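Local coordinates for aminotransferase, class I and II (Erwinia tasmaniensis, PDB 5Z0Q), which belongs to the class I and II aminotransferases, a family of pyridoxal-5'-phosphate-dependent proteins, and holds pyridoxal-5'-phosphate in a pocket of a two-chain assembly, at residues W87-P91 with E92-F96; T118-A121 with T122-P126; R145-Q149 with R150-D154; Q217-F221 with A222-D226; N312-P315 with G316-M319. One frame throughout, in Å; residues are numbered along the deposited sequence.

Contact 1: W87-P91 with E92-F96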
# COMPACT_ATOMS: atom_id res chain seq x y z
N TRP A 87 -14.52 23.71 -7.17
CA TRP A 87 -14.37 23.31 -5.77
C TRP A 87 -12.95 23.65 -5.34
O TRP A 87 -12.01 22.95 -5.73
CB TRP A 87 -14.67 21.82 -5.60
CG TRP A 87 -14.72 21.37 -4.17
CD1 TRP A 87 -15.08 22.12 -3.09
CD2 TRP A 87 -14.38 20.07 -3.67
NE1 TRP A 87 -15.00 21.36 -1.95
CE2 TRP A 87 -14.57 20.10 -2.28
CE3 TRP A 87 -13.94 18.89 -4.27
CZ2 TRP A 87 -14.34 18.99 -1.47
CZ3 TRP A 87 -13.71 17.79 -3.47
CH2 TRP A 87 -13.91 17.85 -2.08
N LYS A 88 -12.80 24.70 -4.54
CA LYS A 88 -11.48 25.08 -4.05
C LYS A 88 -11.10 24.22 -2.85
O LYS A 88 -11.90 24.06 -1.92
CB LYS A 88 -11.45 26.57 -3.69
CG LYS A 88 -12.50 27.01 -2.69
CD LYS A 88 -12.47 28.52 -2.50
CE LYS A 88 -13.33 28.97 -1.33
NZ LYS A 88 -12.82 28.44 -0.04
N ILE A 89 -9.90 23.66 -2.89
CA ILE A 89 -9.44 22.69 -1.90
C ILE A 89 -8.32 23.32 -1.08
O ILE A 89 -7.38 23.89 -1.64
CB ILE A 89 -8.95 21.39 -2.57
CG1 ILE A 89 -10.11 20.69 -3.28
CG2 ILE A 89 -8.32 20.46 -1.55
CD1 ILE A 89 -11.17 20.20 -2.33
N GLN A 90 -8.42 23.21 0.24
CA GLN A 90 -7.30 23.58 1.09
C GLN A 90 -6.28 22.45 1.13
O GLN A 90 -6.65 21.27 1.19
CB GLN A 90 -7.77 23.90 2.51
CG GLN A 90 -7.69 25.38 2.85
CD GLN A 90 -8.27 26.26 1.77
OE1 GLN A 90 -9.48 26.26 1.53
NE2 GLN A 90 -7.41 27.03 1.10
N PRO A 91 -4.98 22.77 1.09
CA PRO A 91 -3.97 21.70 0.99
C PRO A 91 -3.99 20.72 2.16
O PRO A 91 -3.78 19.52 1.95
CB PRO A 91 -2.65 22.48 0.93
CG PRO A 91 -3.03 23.82 0.39
CD PRO A 91 -4.38 24.11 0.96
N GLU A 92 -4.25 21.19 3.38
CA GLU A 92 -4.23 20.29 4.53
C GLU A 92 -5.43 19.35 4.56
O GLU A 92 -5.46 18.45 5.41
CB GLU A 92 -4.16 21.09 5.83
CG GLU A 92 -5.39 21.91 6.16
CD GLU A 92 -5.36 23.29 5.53
OE1 GLU A 92 -4.50 23.54 4.66
OE2 GLU A 92 -6.19 24.14 5.92
N TRP A 93 -6.41 19.52 3.67
CA TRP A 93 -7.53 18.59 3.60
C TRP A 93 -7.13 17.25 2.99
O TRP A 93 -7.84 16.26 3.18
CB TRP A 93 -8.67 19.19 2.77
CG TRP A 93 -9.30 20.41 3.36
CD1 TRP A 93 -9.01 20.98 4.56
CD2 TRP A 93 -10.32 21.21 2.76
NE1 TRP A 93 -9.80 22.10 4.75
CE2 TRP A 93 -10.61 22.26 3.66
CE3 TRP A 93 -11.02 21.15 1.55
CZ2 TRP A 93 -11.57 23.23 3.39
CZ3 TRP A 93 -11.97 22.12 1.29
CH2 TRP A 93 -12.24 23.14 2.20
N LEU A 94 -6.01 17.20 2.27
CA LEU A 94 -5.65 16.01 1.50
C LEU A 94 -4.97 14.97 2.38
O LEU A 94 -4.17 15.31 3.26
CB LEU A 94 -4.74 16.39 0.34
CG LEU A 94 -5.33 17.38 -0.67
CD1 LEU A 94 -4.32 17.68 -1.77
CD2 LEU A 94 -6.62 16.85 -1.26
N VAL A 95 -5.30 13.71 2.14
CA VAL A 95 -4.64 12.56 2.76
C VAL A 95 -4.42 11.54 1.65
O VAL A 95 -5.39 11.00 1.10
CB VAL A 95 -5.45 11.95 3.91
CG1 VAL A 95 -4.76 10.70 4.43
CG2 VAL A 95 -5.65 12.96 5.03
N PHE A 96 -3.16 11.27 1.31
CA PHE A 96 -2.85 10.37 0.22
C PHE A 96 -2.88 8.92 0.68
O PHE A 96 -2.42 8.59 1.78
CB PHE A 96 -1.49 10.71 -0.38
CG PHE A 96 -1.42 12.08 -0.98
CD1 PHE A 96 -2.05 12.35 -2.18
CD2 PHE A 96 -0.72 13.09 -0.35
CE1 PHE A 96 -2.00 13.62 -2.74
CE2 PHE A 96 -0.65 14.36 -0.91
CZ PHE A 96 -1.29 14.62 -2.10

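Contact 2: T118-A121 with T122-P126. With PLP (pyridoxal-5'-phosphate), chain M.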
# COMPACT_ATOMS: atom_id res chain seq x y z
N THR A 118 -24.18 1.44 8.52
CA THR A 118 -23.90 2.22 7.32
C THR A 118 -25.07 2.11 6.35
O THR A 118 -25.85 1.16 6.40
CB THR A 118 -22.61 1.74 6.63
OG1 THR A 118 -22.77 0.38 6.20
CG2 THR A 118 -21.43 1.83 7.58
N VAL A 119 -25.18 3.10 5.47
CA VAL A 119 -26.23 3.14 4.46
C VAL A 119 -25.58 3.37 3.10
O VAL A 119 -24.68 4.21 2.96
CB VAL A 119 -27.26 4.25 4.74
CG1 VAL A 119 -28.44 4.13 3.79
CG2 VAL A 119 -27.73 4.20 6.18
N SER A 120 -26.03 2.61 2.10
CA SER A 120 -25.57 2.80 0.74
C SER A 120 -26.67 2.33 -0.21
O SER A 120 -27.74 1.88 0.22
CB SER A 120 -24.27 2.04 0.47
OG SER A 120 -24.52 0.65 0.30
N ALA A 121 -26.41 2.45 -1.50
CA ALA A 121 -27.32 1.96 -2.52
C ALA A 121 -27.01 0.51 -2.86
O ALA A 121 -25.94 -0.02 -2.52
CB ALA A 121 -27.24 2.83 -3.78
N THR A 122 -27.96 -0.14 -3.52
CA THR A 122 -27.76 -1.48 -4.05
C THR A 122 -28.43 -1.51 -5.42
O THR A 122 -29.58 -1.05 -5.56
CB THR A 122 -28.31 -2.58 -3.14
OG1 THR A 122 -28.27 -3.84 -3.83
CG2 THR A 122 -29.74 -2.28 -2.72
N PRO A 123 -27.74 -2.01 -6.47
CA PRO A 123 -26.38 -2.55 -6.42
C PRO A 123 -25.32 -1.47 -6.25
O PRO A 123 -25.65 -0.29 -6.38
CB PRO A 123 -26.24 -3.24 -7.78
CG PRO A 123 -27.11 -2.43 -8.68
CD PRO A 123 -28.29 -2.03 -7.83
N ILE A 124 -24.08 -1.86 -5.97
CA ILE A 124 -23.02 -0.89 -5.71
C ILE A 124 -21.67 -1.60 -5.77
O ILE A 124 -21.61 -2.84 -5.82
CB ILE A 124 -23.23 -0.20 -4.35
CG1 ILE A 124 -22.53 1.17 -4.32
CG2 ILE A 124 -22.75 -1.09 -3.21
CD1 ILE A 124 -22.81 1.97 -3.07
N TYR A 125 -20.59 -0.82 -5.78
CA TYR A 125 -19.25 -1.37 -5.72
C TYR A 125 -19.13 -2.31 -4.52
O TYR A 125 -19.45 -1.91 -3.39
CB TYR A 125 -18.24 -0.22 -5.61
CG TYR A 125 -16.78 -0.60 -5.73
CD1 TYR A 125 -16.34 -1.43 -6.74
CD2 TYR A 125 -15.84 -0.09 -4.84
CE1 TYR A 125 -15.00 -1.77 -6.85
CE2 TYR A 125 -14.50 -0.42 -4.94
CZ TYR A 125 -14.09 -1.27 -5.95
OH TYR A 125 -12.76 -1.60 -6.06
N PRO A 126 -18.71 -3.56 -4.72
CA PRO A 126 -18.81 -4.59 -3.66
C PRO A 126 -18.18 -4.17 -2.34
O PRO A 126 -18.75 -4.46 -1.28
CB PRO A 126 -18.10 -5.80 -4.28
CG PRO A 126 -18.31 -5.63 -5.74
CD PRO A 126 -18.30 -4.14 -6.01
N1 PLP M . -14.03 2.73 -6.38
C2 PLP M . -14.88 2.31 -7.38
C2A PLP M . -16.34 2.67 -7.32
C3 PLP M . -14.39 1.56 -8.44
O3 PLP M . -15.24 1.15 -9.43
C4 PLP M . -13.04 1.24 -8.50
C4A PLP M . -12.48 0.58 -9.73
C5 PLP M . -12.19 1.66 -7.49
C6 PLP M . -12.68 2.40 -6.43
C5A PLP M . -10.72 1.29 -7.56
O4P PLP M . -10.13 1.32 -6.28
P PLP M . -8.66 0.70 -6.07
O1P PLP M . -8.61 -0.68 -6.68
O2P PLP M . -8.33 0.62 -4.60
O3P PLP M . -7.66 1.60 -6.77

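Contact 3: R145-Q149 with R150-D154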
# COMPACT_ATOMS: atom_id res chain seq x y z
N ARG A 145 -33.78 2.39 -8.31
CA ARG A 145 -34.96 2.20 -9.14
C ARG A 145 -34.75 2.88 -10.49
O ARG A 145 -34.12 3.94 -10.57
CB ARG A 145 -36.22 2.76 -8.46
CG ARG A 145 -36.60 2.00 -7.21
CD ARG A 145 -36.56 0.50 -7.46
NE ARG A 145 -36.75 -0.28 -6.24
CZ ARG A 145 -36.63 -1.60 -6.17
NH1 ARG A 145 -36.31 -2.30 -7.25
NH2 ARG A 145 -36.82 -2.23 -5.01
N LEU A 146 -35.27 2.25 -11.54
CA LEU A 146 -35.14 2.78 -12.89
C LEU A 146 -36.21 3.84 -13.14
O LEU A 146 -37.39 3.61 -12.89
CB LEU A 146 -35.27 1.64 -13.90
CG LEU A 146 -35.13 1.98 -15.38
CD1 LEU A 146 -33.85 2.76 -15.62
CD2 LEU A 146 -35.15 0.72 -16.22
N GLU A 147 -35.78 5.00 -13.62
CA GLU A 147 -36.70 6.09 -13.92
C GLU A 147 -36.14 6.91 -15.07
O GLU A 147 -35.01 7.41 -14.98
CB GLU A 147 -36.94 6.97 -12.69
CG GLU A 147 -37.93 8.10 -12.92
CD GLU A 147 -38.40 8.75 -11.63
OE1 GLU A 147 -38.03 8.26 -10.55
OE2 GLU A 147 -39.15 9.74 -11.70
N GLN A 148 -36.93 7.05 -16.13
CA GLN A 148 -36.53 7.78 -17.34
C GLN A 148 -35.22 7.24 -17.90
O GLN A 148 -34.31 7.99 -18.26
CB GLN A 148 -36.44 9.28 -17.07
CG GLN A 148 -37.77 9.95 -16.77
CD GLN A 148 -37.68 11.46 -16.79
OE1 GLN A 148 -37.54 12.10 -15.74
NE2 GLN A 148 -37.76 12.04 -17.98
N GLN A 149 -35.13 5.91 -17.96
CA GLN A 149 -33.94 5.21 -18.46
C GLN A 149 -32.70 5.60 -17.68
O GLN A 149 -31.60 5.73 -18.23
CB GLN A 149 -33.75 5.47 -19.96
CG GLN A 149 -34.90 4.98 -20.83
CD GLN A 149 -34.70 5.31 -22.29
OE1 GLN A 149 -34.45 4.43 -23.11
NE2 GLN A 149 -34.81 6.59 -22.63
N ARG A 150 -32.86 5.81 -16.37
CA ARG A 150 -31.76 6.13 -15.48
C ARG A 150 -31.95 5.43 -14.15
O ARG A 150 -33.08 5.31 -13.66
CB ARG A 150 -31.63 7.64 -15.25
CG ARG A 150 -31.20 8.45 -16.46
CD ARG A 150 -30.36 9.63 -16.01
NE ARG A 150 -30.77 10.11 -14.69
CZ ARG A 150 -30.09 10.99 -13.97
NH1 ARG A 150 -28.95 11.49 -14.44
NH2 ARG A 150 -30.53 11.37 -12.79
N TRP A 151 -30.85 4.99 -13.55
CA TRP A 151 -30.87 4.38 -12.22
C TRP A 151 -30.72 5.49 -11.19
O TRP A 151 -29.63 6.07 -11.04
CB TRP A 151 -29.76 3.34 -12.09
CG TRP A 151 -30.02 2.09 -12.86
CD1 TRP A 151 -29.40 1.69 -14.00
CD2 TRP A 151 -31.00 1.09 -12.57
NE1 TRP A 151 -29.91 0.49 -14.43
CE2 TRP A 151 -30.90 0.10 -13.56
CE3 TRP A 151 -31.95 0.93 -11.55
CZ2 TRP A 151 -31.72 -1.03 -13.57
CZ3 TRP A 151 -32.76 -0.19 -11.56
CH2 TRP A 151 -32.63 -1.16 -12.57
N VAL A 152 -31.80 5.79 -10.48
CA VAL A 152 -31.82 6.87 -9.51
C VAL A 152 -31.89 6.28 -8.10
O VAL A 152 -32.32 5.14 -7.90
CB VAL A 152 -32.99 7.85 -9.76
CG1 VAL A 152 -32.87 8.47 -11.14
CG2 VAL A 152 -34.32 7.14 -9.60
N LEU A 153 -31.47 7.08 -7.13
CA LEU A 153 -31.48 6.70 -5.72
C LEU A 153 -32.49 7.56 -4.97
O LEU A 153 -32.47 8.79 -5.08
CB LEU A 153 -30.09 6.86 -5.11
CG LEU A 153 -29.97 6.56 -3.61
CD1 LEU A 153 -30.41 5.14 -3.31
CD2 LEU A 153 -28.55 6.81 -3.13
N ASP A 154 -33.37 6.91 -4.21
CA ASP A 154 -34.42 7.57 -3.45
C ASP A 154 -34.26 7.18 -1.98
O ASP A 154 -35.00 6.35 -1.46
CB ASP A 154 -35.81 7.20 -4.00
CG ASP A 154 -36.91 8.10 -3.47
OD1 ASP A 154 -36.59 9.08 -2.76
OD2 ASP A 154 -38.09 7.83 -3.78

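Contact 4: Q217-F221 with A222-D226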
# COMPACT_ATOMS: atom_id res chain seq x y z
N GLN A 217 -21.97 18.49 -15.74
CA GLN A 217 -20.70 18.51 -15.02
C GLN A 217 -20.81 17.67 -13.76
O GLN A 217 -21.83 17.72 -13.06
CB GLN A 217 -20.29 19.94 -14.65
CG GLN A 217 -19.01 20.02 -13.84
CD GLN A 217 -18.96 21.25 -12.96
OE1 GLN A 217 -18.69 22.35 -13.43
NE2 GLN A 217 -19.21 21.06 -11.67
N HIS A 218 -19.77 16.89 -13.47
CA HIS A 218 -19.70 16.19 -12.20
C HIS A 218 -19.64 17.18 -11.05
O HIS A 218 -18.92 18.18 -11.10
CB HIS A 218 -18.48 15.27 -12.16
CG HIS A 218 -18.13 14.79 -10.79
ND1 HIS A 218 -17.16 15.38 -10.01
CD2 HIS A 218 -18.64 13.78 -10.04
CE1 HIS A 218 -17.08 14.75 -8.85
NE2 HIS A 218 -17.97 13.77 -8.85
N ILE A 219 -20.41 16.91 -10.00
CA ILE A 219 -20.50 17.81 -8.86
C ILE A 219 -20.01 17.08 -7.61
O ILE A 219 -20.64 16.10 -7.19
CB ILE A 219 -21.93 18.33 -8.67
CG1 ILE A 219 -22.34 19.19 -9.86
CG2 ILE A 219 -22.04 19.13 -7.37
CD1 ILE A 219 -23.74 19.73 -9.77
N PRO A 220 -18.90 17.50 -7.00
CA PRO A 220 -18.49 16.89 -5.74
C PRO A 220 -19.53 17.13 -4.65
O PRO A 220 -20.13 18.20 -4.57
CB PRO A 220 -17.16 17.60 -5.42
CG PRO A 220 -16.68 18.12 -6.73
CD PRO A 220 -17.92 18.48 -7.49
N PHE A 221 -19.73 16.11 -3.81
CA PHE A 221 -20.72 16.22 -2.74
C PHE A 221 -20.37 17.34 -1.78
O PHE A 221 -21.24 18.12 -1.37
CB PHE A 221 -20.84 14.89 -2.00
CG PHE A 221 -21.88 14.89 -0.92
CD1 PHE A 221 -23.21 14.61 -1.21
CD2 PHE A 221 -21.53 15.16 0.40
CE1 PHE A 221 -24.17 14.61 -0.22
CE2 PHE A 221 -22.49 15.17 1.40
CZ PHE A 221 -23.81 14.89 1.09
N ALA A 222 -19.09 17.45 -1.40
CA ALA A 222 -18.66 18.46 -0.44
C ALA A 222 -18.66 19.87 -1.01
O ALA A 222 -18.37 20.81 -0.27
CB ALA A 222 -17.27 18.11 0.08
N SER A 223 -18.98 20.05 -2.29
CA SER A 223 -19.04 21.37 -2.90
C SER A 223 -20.44 21.97 -2.88
O SER A 223 -20.60 23.13 -3.27
CB SER A 223 -18.53 21.32 -4.34
OG SER A 223 -19.32 20.46 -5.14
N LEU A 224 -21.45 21.21 -2.44
CA LEU A 224 -22.80 21.74 -2.37
C LEU A 224 -22.89 22.89 -1.38
O LEU A 224 -23.43 23.96 -1.69
CB LEU A 224 -23.78 20.63 -1.99
CG LEU A 224 -23.87 19.44 -2.96
CD1 LEU A 224 -24.76 18.35 -2.38
CD2 LEU A 224 -24.39 19.90 -4.31
N SER A 225 -22.37 22.68 -0.17
CA SER A 225 -22.35 23.71 0.86
C SER A 225 -21.18 23.43 1.78
O SER A 225 -20.47 22.43 1.64
CB SER A 225 -23.68 23.75 1.63
OG SER A 225 -23.88 22.55 2.35
N ASP A 226 -20.97 24.34 2.74
CA ASP A 226 -19.94 24.12 3.74
C ASP A 226 -20.34 23.09 4.78
O ASP A 226 -19.47 22.50 5.42
CB ASP A 226 -19.59 25.45 4.42
CG ASP A 226 -19.00 26.46 3.46
OD1 ASP A 226 -18.16 26.07 2.63
OD2 ASP A 226 -19.40 27.64 3.53

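Contact 5: N312-P315 with G316-M319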
# COMPACT_ATOMS: atom_id res chain seq x y z
N ASN A 312 -30.04 -3.60 -26.69
CA ASN A 312 -31.49 -3.40 -26.71
C ASN A 312 -32.16 -4.13 -27.86
O ASN A 312 -33.38 -4.33 -27.81
CB ASN A 312 -31.81 -1.90 -26.76
CG ASN A 312 -31.31 -1.16 -25.53
OD1 ASN A 312 -30.67 -0.12 -25.63
ND2 ASN A 312 -31.60 -1.71 -24.35
N ARG A 313 -31.41 -4.53 -28.89
CA ARG A 313 -31.99 -5.31 -29.97
C ARG A 313 -32.08 -6.80 -29.64
O ARG A 313 -32.88 -7.51 -30.26
CB ARG A 313 -31.18 -5.14 -31.26
CG ARG A 313 -31.33 -3.78 -31.92
CD ARG A 313 -30.98 -3.85 -33.39
NE ARG A 313 -31.07 -2.54 -34.05
CZ ARG A 313 -30.02 -1.76 -34.29
NH1 ARG A 313 -28.80 -2.15 -33.94
NH2 ARG A 313 -30.19 -0.59 -34.89
N LEU A 314 -31.27 -7.28 -28.69
CA LEU A 314 -31.32 -8.69 -28.33
C LEU A 314 -32.56 -8.96 -27.47
O LEU A 314 -32.93 -8.13 -26.63
CB LEU A 314 -30.05 -9.09 -27.58
CG LEU A 314 -28.76 -8.92 -28.38
CD1 LEU A 314 -27.55 -9.30 -27.55
CD2 LEU A 314 -28.80 -9.74 -29.66
N PRO A 315 -33.22 -10.11 -27.67
CA PRO A 315 -34.54 -10.35 -27.07
C PRO A 315 -34.49 -10.98 -25.68
O PRO A 315 -35.15 -12.00 -25.41
CB PRO A 315 -35.20 -11.29 -28.08
CG PRO A 315 -34.05 -12.12 -28.58
CD PRO A 315 -32.83 -11.21 -28.57
N GLY A 316 -33.72 -10.38 -24.78
CA GLY A 316 -33.65 -10.89 -23.42
C GLY A 316 -32.78 -10.05 -22.50
O GLY A 316 -32.55 -10.42 -21.35
N LEU A 317 -32.30 -8.92 -23.01
CA LEU A 317 -31.40 -8.05 -22.27
C LEU A 317 -31.89 -6.62 -22.33
O LEU A 317 -32.39 -6.17 -23.37
CB LEU A 317 -29.97 -8.14 -22.82
CG LEU A 317 -29.38 -9.54 -22.96
CD1 LEU A 317 -28.04 -9.48 -23.67
CD2 LEU A 317 -29.24 -10.21 -21.61
N SER A 318 -31.75 -5.91 -21.22
CA SER A 318 -32.01 -4.48 -21.15
C SER A 318 -30.80 -3.80 -20.54
O SER A 318 -30.16 -4.34 -19.64
CB SER A 318 -33.26 -4.17 -20.31
OG SER A 318 -34.40 -4.85 -20.81
N MET A 319 -30.47 -2.61 -21.04
CA MET A 319 -29.31 -1.89 -20.55
C MET A 319 -29.56 -0.39 -20.59
O MET A 319 -30.00 0.14 -21.61
CB MET A 319 -28.05 -2.22 -21.36
CG MET A 319 -26.84 -1.42 -20.95
SD MET A 319 -25.43 -1.64 -22.05
CE MET A 319 -24.23 -0.59 -21.25

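Contact 1: W87-P91 with E92-F96
Trp-93 and Gln-90 meet first through their backbones, where the amide N of Trp-93 donates to the carbonyl O of Gln-90 at 3.0 Å. A second bond of the same kind follows one residue later, from Leu-94 N to Pro-91 O at 3.2 Å. These two i to i+3 bonds define a short 3-10 turn that begins at Pro-91 and delivers the chain into strand 94-97, an edge strand, within this chain, of the large sheet in the aminotransferase fold.

The aromatic contact exploits the same turn. With chi1 at -64°, CG of Trp-93 lies beside its own backbone N, which brings the indole back beneath Gln-90; CB of Gln-90 makes a CH-pi contact over the face of the five-membered ring, 3.5 Å from its centroid. The amide plane of Gln-90 stands almost perpendicular to the indole.

Apolar contacts lie on another flank. CD1 of Ile-89 approaches the indole edge at Trp-93 CE3, 4.0 Å away, while CG2 of the same residue meets Leu-94 CD2 at 4.0 Å, these two side chains running at roughly right angles. That CD1 atom also sits over the centre of the Trp-87 ring, and Val-253 of strand 250-253 touches Ile-89, Leu-94 and Trp-87 alike.

Contact 2: T118-A121 with T122-P126
Ile-124 reaches back to Ser-120 because its chain is fully extended: CG1 is anti to the backbone N (chi1 -156°) and CD1 continues that line (chi2 174°). Its terminal CD1 arrives 3.8 Å from CB of Ser-120 and 3.7 Å from the carbonyl O of Ala-121, closing the bend at the end of strand 117-122. The hydroxyl OG of Ser-120 is hydrogen-bonded to His-139 NE2 on the adjoining strand, while CB takes the methyl contact. A cis peptide bond joins Thr-122 to Pro-123 where the chain turns aside from the strand direction, Ile-124 CB facing the end of the strand.

One residue further on, Tyr-125 belongs to the pyridoxal-5'-phosphate pocket. C2 of the ligand lies 3.6 Å above the phenol plane, over the ring centre, and CE2 of the tyrosine is 3.5 Å from the pyridine N1. No hydrogen bond joins the two segments. They meet through van der Waals contact, Ile-124 against Ala-121 O and Ser-120 CB, and the bend leads to Tyr-125, whose ring face lies against the pyridine ring of pyridoxal-5'-phosphate, while polar groups such as Val-100 N, Val-101 N and Tyr-66 of the second subunit bind the ligand elsewhere.

Contact 3: R145-Q149 with R150-D154
Glu-147 and Arg-150 close this hairpin by bonding across the turn. The amide N of Glu-147 donates to Arg-150 O at 2.7 Å with an angle of 167° at the hydrogen, whereas the return bond from Arg-150 N to Glu-147 O, 3.0 Å long, is bent and weak. The two residues between them, Gln-148 and Gln-149, both take positive phi values in the left-handed helical region, giving a two-residue loop that resembles a type I' turn. Further along, Arg-145 and Val-152 form an antiparallel hydrogen-bonded pair: Arg-145 N donates to Val-152 O at 3.1 Å, and Val-152 N to Arg-145 O at 3.0 Å.

Between these rungs Leu-146 and Trp-151 are a non-hydrogen-bonded pair, their CA atoms 4.6 Å apart. Both project to the same face of the hairpin. CB of Leu-146 lies over the six-membered ring of the indole, displaced toward its rim, in a CH-pi contact 4.1 Å from the centroid. Beyond CB, the leucine places CG anti to its backbone N (chi1 -179°), and CD1 runs over the backbone of Arg-150. On the other face CG2 of Val-152 comes within 4.0 Å of Glu-147 OE1, a loose apolar-to-polar touch.

The guanidinium of Arg-150 leaves the hairpin to make salt bridges with Glu-186 of helix 184-197 and with Glu-323. Trp-151 meets Trp-329 edge-to-face, so one rim of the large sheet, where strands 139-146 and 151-152 pair, abuts strand 329-331 of the smaller sheet.

Contact 4: Q217-F221 with A222-D226
The carbonyl O of Pro-220 is gripped twice by Ser-223. The amide N of Ser-223 donates from 3.2 Å, and the Ser-223 hydroxyl OG also donates to the same oxygen, although that separation is modelled so short that its exact length is doubtful. The hydroxyl gets there by sitting between the serine's own backbone N and carbonyl carbon (chi1 61°), which turns OG back over the proline; CD of the Pro-220 ring is 3.4 Å from it. Leu-224 N then donates to Phe-221 O, a longer bond of 3.3 Å that is nearly straight at 170°.

Together these bonds make a short 3-10 turn within the loop between strand 200-204 and helix 226-229. Ser-225 follows at the N-cap position of that helix, where its OG makes a weak bond to Ala-228 N, so one turn leads almost directly into the next helix.

Apolar contact comes from Leu-224, whose two methyl groups serve different neighbours. CD2 meets Ile-219 CG2 at 3.9 Å, the side chains crossing at about a right angle, and CD1 approaches CD1 of Phe-221 at 4.2 Å. The Phe-221 ring reaches Leu-191 of helix 184-197 as well as Val-201 and Ser-203, while Trp-87 packs on Pro-220 and Ala-222.

Contact 5: N312-P315 with G316-M319
An inverse gamma turn centred on Pro-315 joins the end of helix 290-313 to the short strand 318-319. Across it Gly-316 N donates to Leu-314 O at 3.0 Å, a weak bond because the angle at the hydrogen is only 142°. This i+2 to i bond is what defines the gamma turn. Gly-316 then adopts a nearly extended phi with psi close to zero, which redirects the chain into an extended run that passes back alongside the helix end.

That return places Ser-318 near Asn-312, with their CA atoms 5.7 Å apart, and sets Leu-317 O at 4.4 Å from Asn-312 CA. The approach here is loose, and it lies on an exposed part of the surface. Firmer contact occurs between Leu-314 and the buried Leu-317. The two side chains lie side by side and point the same way, with CD1 of each meeting CD1 of the other at 3.9 Å. In both, CG is beside the backbone N and anti to the carbonyl carbon (chi1 -61° in Leu-314), and both chains then extend, so the branches run together toward Met-381 and Leu-385 of helix 371-385.

Met-319, also buried, packs on Leu-307 and Val-311 of the helix and on Ile-330, while the backbone of Ser-318 bonds to Asp-331. The contact is thus a helix-to-strand connection of an alpha/beta domain, where helices 290-313 and 371-385 pack on the smaller sheet and strand 318-319 forms one of its outer edges within the chain.

Overall arrangement
Five local turns illustrate how one fold varies its connections. Contacts 2 and 4 are the buried ones, contact 3 is a surface hairpin, and contacts 1 and 5 are mixed. Contacts 1, 2 and 3 all reach the large sheet; contact 5 belongs to the smaller one, about 44 Å from contact 1 between centres. Contacts 1 and 4 each contain a 3-10 turn and touch through Trp-87, whose CZ2 lies 3.4 Å from CB of Ala-222. Contacts 2 and 3 meet where Ala-121 packs on Leu-153. Cross-strand bonds dominate contact 3, whereas contact 2 has no such bonds between its segments and alone includes pyridoxal-5'-phosphate.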